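Local coordinates for DUF4595 domain-containing protein (Bacteroides vulgatus, PDB 3TZG), which is of unknown function but forms a porin-like beta barrel built mainly of antiparallel strands, at residues D117-V129 and K137-S149. Residues are numbered along the deposited sequence; the frame is centred on the assembly and turned at random.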
# COMPACT_ATOMS: atom_id res chain seq x y z
N ASP A 117 -8.12 -17.13 -20.27
CA ASP A 117 -7.31 -18.21 -20.85
C ASP A 117 -5.98 -18.49 -20.08
O ASP A 117 -5.12 -19.18 -20.63
CB ASP A 117 -6.98 -17.85 -22.32
CG ASP A 117 -6.16 -16.58 -22.54
OD1 ASP A 117 -6.18 -15.69 -21.65
OD2 ASP A 117 -5.54 -16.46 -23.62
N TYR A 118 -5.82 -17.99 -18.83
CA TYR A 118 -4.63 -18.20 -17.97
C TYR A 118 -3.34 -17.58 -18.57
O TYR A 118 -2.25 -17.83 -18.05
CB TYR A 118 -4.38 -19.70 -17.68
CG TYR A 118 -5.45 -20.36 -16.83
CD1 TYR A 118 -5.45 -20.23 -15.44
CD2 TYR A 118 -6.41 -21.20 -17.41
CE1 TYR A 118 -6.43 -20.84 -14.66
CE2 TYR A 118 -7.38 -21.83 -16.63
CZ TYR A 118 -7.39 -21.63 -15.25
OH TYR A 118 -8.33 -22.23 -14.44
N ARG A 119 -3.46 -16.80 -19.66
CA ARG A 119 -2.35 -16.13 -20.34
C ARG A 119 -1.60 -15.27 -19.35
O ARG A 119 -2.21 -14.51 -18.61
CB ARG A 119 -2.90 -15.31 -21.52
CG ARG A 119 -2.09 -14.11 -22.02
CD ARG A 119 -2.79 -13.48 -23.21
NE ARG A 119 -4.20 -13.16 -22.93
CZ ARG A 119 -4.69 -11.94 -22.69
NH1 ARG A 119 -3.90 -10.87 -22.76
NH2 ARG A 119 -5.98 -11.77 -22.45
N PHE A 120 -0.27 -15.46 -19.30
CA PHE A 120 0.61 -14.69 -18.42
C PHE A 120 0.65 -13.23 -18.87
O PHE A 120 0.88 -12.94 -20.05
CB PHE A 120 2.02 -15.30 -18.41
CG PHE A 120 2.99 -14.48 -17.59
CD1 PHE A 120 3.00 -14.57 -16.20
CD2 PHE A 120 3.88 -13.59 -18.21
CE1 PHE A 120 3.87 -13.79 -15.44
CE2 PHE A 120 4.75 -12.82 -17.45
CZ PHE A 120 4.75 -12.93 -16.07
N LEU A 121 0.47 -12.31 -17.94
CA LEU A 121 0.42 -10.88 -18.26
C LEU A 121 1.56 -10.06 -17.66
O LEU A 121 2.03 -9.12 -18.32
CB LEU A 121 -0.92 -10.29 -17.75
CG LEU A 121 -2.23 -10.87 -18.30
CD1 LEU A 121 -3.40 -10.45 -17.44
CD2 LEU A 121 -2.47 -10.44 -19.70
N LYS A 122 1.92 -10.35 -16.38
CA LYS A 122 2.88 -9.54 -15.62
C LYS A 122 3.43 -10.25 -14.38
O LYS A 122 2.72 -10.98 -13.69
CB LYS A 122 2.14 -8.27 -15.16
CG LYS A 122 2.98 -7.07 -14.84
CD LYS A 122 2.05 -5.92 -14.41
CE LYS A 122 2.75 -4.75 -13.74
NZ LYS A 122 3.74 -4.09 -14.64
N LYS A 123 4.72 -9.98 -14.09
CA LYS A 123 5.41 -10.43 -12.88
C LYS A 123 5.95 -9.20 -12.16
O LYS A 123 6.56 -8.34 -12.79
CB LYS A 123 6.53 -11.43 -13.22
CG LYS A 123 7.00 -12.25 -12.03
CD LYS A 123 8.15 -13.14 -12.39
CE LYS A 123 8.54 -14.00 -11.20
NZ LYS A 123 9.77 -14.83 -11.45
N VAL A 124 5.67 -9.08 -10.86
CA VAL A 124 6.17 -7.97 -10.03
C VAL A 124 6.92 -8.57 -8.84
O VAL A 124 6.40 -9.49 -8.19
CB VAL A 124 5.08 -6.99 -9.58
CG1 VAL A 124 5.71 -5.78 -8.91
CG2 VAL A 124 4.19 -6.56 -10.75
N GLN A 125 8.16 -8.12 -8.60
CA GLN A 125 9.01 -8.61 -7.52
C GLN A 125 9.49 -7.44 -6.68
O GLN A 125 10.22 -6.59 -7.16
CB GLN A 125 10.20 -9.41 -8.07
CG GLN A 125 9.79 -10.61 -8.92
CD GLN A 125 10.99 -11.26 -9.52
OE1 GLN A 125 11.47 -12.27 -9.02
NE2 GLN A 125 11.51 -10.68 -10.60
N GLY A 126 9.07 -7.39 -5.43
CA GLY A 126 9.41 -6.29 -4.56
C GLY A 126 10.17 -6.72 -3.34
O GLY A 126 9.82 -7.73 -2.73
N LYS A 127 11.20 -5.92 -2.97
CA LYS A 127 12.05 -6.11 -1.81
C LYS A 127 11.92 -4.90 -0.90
O LYS A 127 12.19 -3.80 -1.34
CB LYS A 127 13.51 -6.30 -2.26
CG LYS A 127 14.42 -6.85 -1.18
CD LYS A 127 15.87 -6.89 -1.65
CE LYS A 127 16.78 -7.38 -0.55
NZ LYS A 127 18.21 -7.28 -0.92
N TYR A 128 11.46 -5.09 0.35
CA TYR A 128 11.29 -4.01 1.33
C TYR A 128 12.36 -4.19 2.37
O TYR A 128 12.38 -5.23 3.03
CB TYR A 128 9.87 -4.03 1.92
CG TYR A 128 8.80 -3.72 0.90
CD1 TYR A 128 8.43 -4.66 -0.06
CD2 TYR A 128 8.15 -2.49 0.90
CE1 TYR A 128 7.51 -4.34 -1.06
CE2 TYR A 128 7.22 -2.17 -0.09
CZ TYR A 128 6.90 -3.10 -1.06
OH TYR A 128 5.95 -2.81 -2.00
N VAL A 129 13.30 -3.22 2.47
CA VAL A 129 14.45 -3.25 3.38
C VAL A 129 14.25 -2.18 4.47
O VAL A 129 13.94 -1.03 4.16
CB VAL A 129 15.75 -3.06 2.58
CG1 VAL A 129 16.96 -2.89 3.49
CG2 VAL A 129 15.96 -4.23 1.63
N LYS A 137 13.44 1.78 4.70
CA LYS A 137 14.48 2.64 4.15
C LYS A 137 14.53 2.60 2.64
O LYS A 137 14.76 3.64 2.01
CB LYS A 137 15.86 2.30 4.72
CG LYS A 137 16.13 3.08 6.03
CD LYS A 137 16.40 4.62 5.81
CE LYS A 137 16.58 5.43 7.07
NZ LYS A 137 17.71 4.95 7.93
N GLU A 138 14.31 1.41 2.05
CA GLU A 138 14.38 1.21 0.60
C GLU A 138 13.42 0.17 0.11
O GLU A 138 13.15 -0.81 0.81
CB GLU A 138 15.78 0.79 0.15
CG GLU A 138 16.89 1.76 0.42
CD GLU A 138 18.26 1.18 0.16
OE1 GLU A 138 18.36 0.11 -0.49
OE2 GLU A 138 19.25 1.83 0.56
N VAL A 139 12.93 0.38 -1.10
CA VAL A 139 12.03 -0.54 -1.80
C VAL A 139 12.58 -0.75 -3.20
O VAL A 139 12.82 0.21 -3.92
CB VAL A 139 10.55 -0.11 -1.84
CG1 VAL A 139 9.67 -1.21 -2.48
CG2 VAL A 139 10.03 0.30 -0.46
N MSE A 140 12.81 -2.00 -3.57
CA MSE A 140 13.29 -2.37 -4.90
C MSE A 140 12.23 -3.20 -5.58
O MSE A 140 11.74 -4.18 -4.99
CB MSE A 140 14.61 -3.12 -4.83
CG MSE A 140 15.75 -2.24 -4.43
SE MSE A 140 16.61 -2.84 -2.80
CE MSE A 140 15.22 -2.62 -1.50
N THR A 141 11.81 -2.76 -6.79
CA THR A 141 10.76 -3.43 -7.54
C THR A 141 11.23 -3.70 -8.94
O THR A 141 11.79 -2.81 -9.58
CB THR A 141 9.47 -2.64 -7.56
OG1 THR A 141 9.21 -2.02 -6.30
CG2 THR A 141 8.29 -3.49 -7.93
N VAL A 142 10.98 -4.92 -9.41
CA VAL A 142 11.28 -5.38 -10.76
C VAL A 142 9.98 -5.80 -11.39
O VAL A 142 9.28 -6.65 -10.84
CB VAL A 142 12.35 -6.49 -10.81
CG1 VAL A 142 12.61 -6.95 -12.24
CG2 VAL A 142 13.64 -6.04 -10.14
N PHE A 143 9.67 -5.21 -12.57
CA PHE A 143 8.47 -5.50 -13.36
C PHE A 143 8.85 -6.24 -14.62
O PHE A 143 9.61 -5.72 -15.43
CB PHE A 143 7.73 -4.21 -13.72
CG PHE A 143 7.25 -3.39 -12.55
CD1 PHE A 143 8.09 -2.47 -11.93
CD2 PHE A 143 5.94 -3.52 -12.07
CE1 PHE A 143 7.64 -1.71 -10.85
CE2 PHE A 143 5.49 -2.76 -10.99
CZ PHE A 143 6.33 -1.86 -10.39
N THR A 144 8.34 -7.48 -14.77
CA THR A 144 8.57 -8.26 -15.98
C THR A 144 7.24 -8.31 -16.73
O THR A 144 6.21 -8.71 -16.16
CB THR A 144 9.16 -9.63 -15.71
OG1 THR A 144 10.39 -9.47 -15.02
CG2 THR A 144 9.43 -10.40 -16.99
N GLU A 145 7.25 -7.85 -17.99
CA GLU A 145 6.07 -7.82 -18.84
C GLU A 145 5.99 -9.12 -19.63
O GLU A 145 6.98 -9.86 -19.68
CB GLU A 145 6.10 -6.59 -19.76
CG GLU A 145 5.90 -5.27 -19.03
CD GLU A 145 4.52 -5.02 -18.45
OE1 GLU A 145 3.52 -5.47 -19.06
OE2 GLU A 145 4.42 -4.33 -17.41
N ALA A 146 4.81 -9.42 -20.21
CA ALA A 146 4.52 -10.65 -20.98
C ALA A 146 5.58 -10.93 -22.08
O ALA A 146 5.97 -12.10 -22.25
CB ALA A 146 3.15 -10.53 -21.61
N ASN A 147 6.09 -9.86 -22.75
CA ASN A 147 7.11 -9.95 -23.80
C ASN A 147 8.56 -10.13 -23.24
O ASN A 147 9.51 -10.16 -24.03
CB ASN A 147 7.07 -8.72 -24.71
CG ASN A 147 7.15 -7.39 -24.01
OD1 ASN A 147 6.42 -7.12 -23.06
ND2 ASN A 147 7.93 -6.50 -24.57
N ASP A 148 8.69 -10.28 -21.89
CA ASP A 148 9.93 -10.49 -21.11
C ASP A 148 10.71 -9.16 -20.94
O ASP A 148 11.82 -9.16 -20.36
CB ASP A 148 10.84 -11.59 -21.71
CG ASP A 148 10.28 -13.01 -21.63
OD1 ASP A 148 9.32 -13.23 -20.86
OD2 ASP A 148 10.85 -13.90 -22.30
N SER A 149 10.13 -8.00 -21.37
CA SER A 149 10.76 -6.69 -21.19
C SER A 149 10.73 -6.34 -19.69
O SER A 149 9.73 -6.61 -19.00
CB SER A 149 10.06 -5.62 -22.02
OG SER A 149 8.77 -5.33 -21.50
O HOH W 1 6.91 -2.82 -5.16
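Lys122 and Glu145 lie side by side across two antiparallel strands of a beta hairpin, and Lys122 NZ closes a salt bridge on Glu145 OE2 at 2.9 Å, meeting the oxygen nearly in line with its C-O bond. The lysine chain runs straight until chi4 (62°), where the bend brings NZ to 3.4 Å from CD2 of the Phe143 ring. On the same face, both methyls of Val124 pack against that ring, and CG1 also touches Thr141 CG2 at 3.6 Å. Farther along, Val139 CG1 sits over one face of the Tyr128 ring in a CH-pi contact, 3.7 Å from its centroid. A water joins Tyr128 OH to Thr141 OG1, while the phenol also bonds to Asp177 O and the ring meets Phe187. On the other face, the selenomethionine Met140 folds at chi2 and chi3 to set CE 3.6 Å from Val129 CG2. Paired backbone bonds at Lys123-Thr144, Gln125-Val142 and Lys127-Met140 hold this register. At Val129 a classic beta bulge lets one carbonyl accept from both Lys137 N and Glu138 N. The neighbouring strands 105-114 and 150-158 continue the pairing outward, as in an up-and-down barrel wall. A methionine in place of Lys122 lacks the ammonium, which would probably leave Glu145 without its cationic mate in this hairpin and Phe143 without its charged neighbour. Backbone bonds thus set the pairing, while the side chains add an apolar ring-methyl contact near the turn, its neighbouring hydroxyls engaged by water and Asp177, and a salt bridge beside a ring toward the open end.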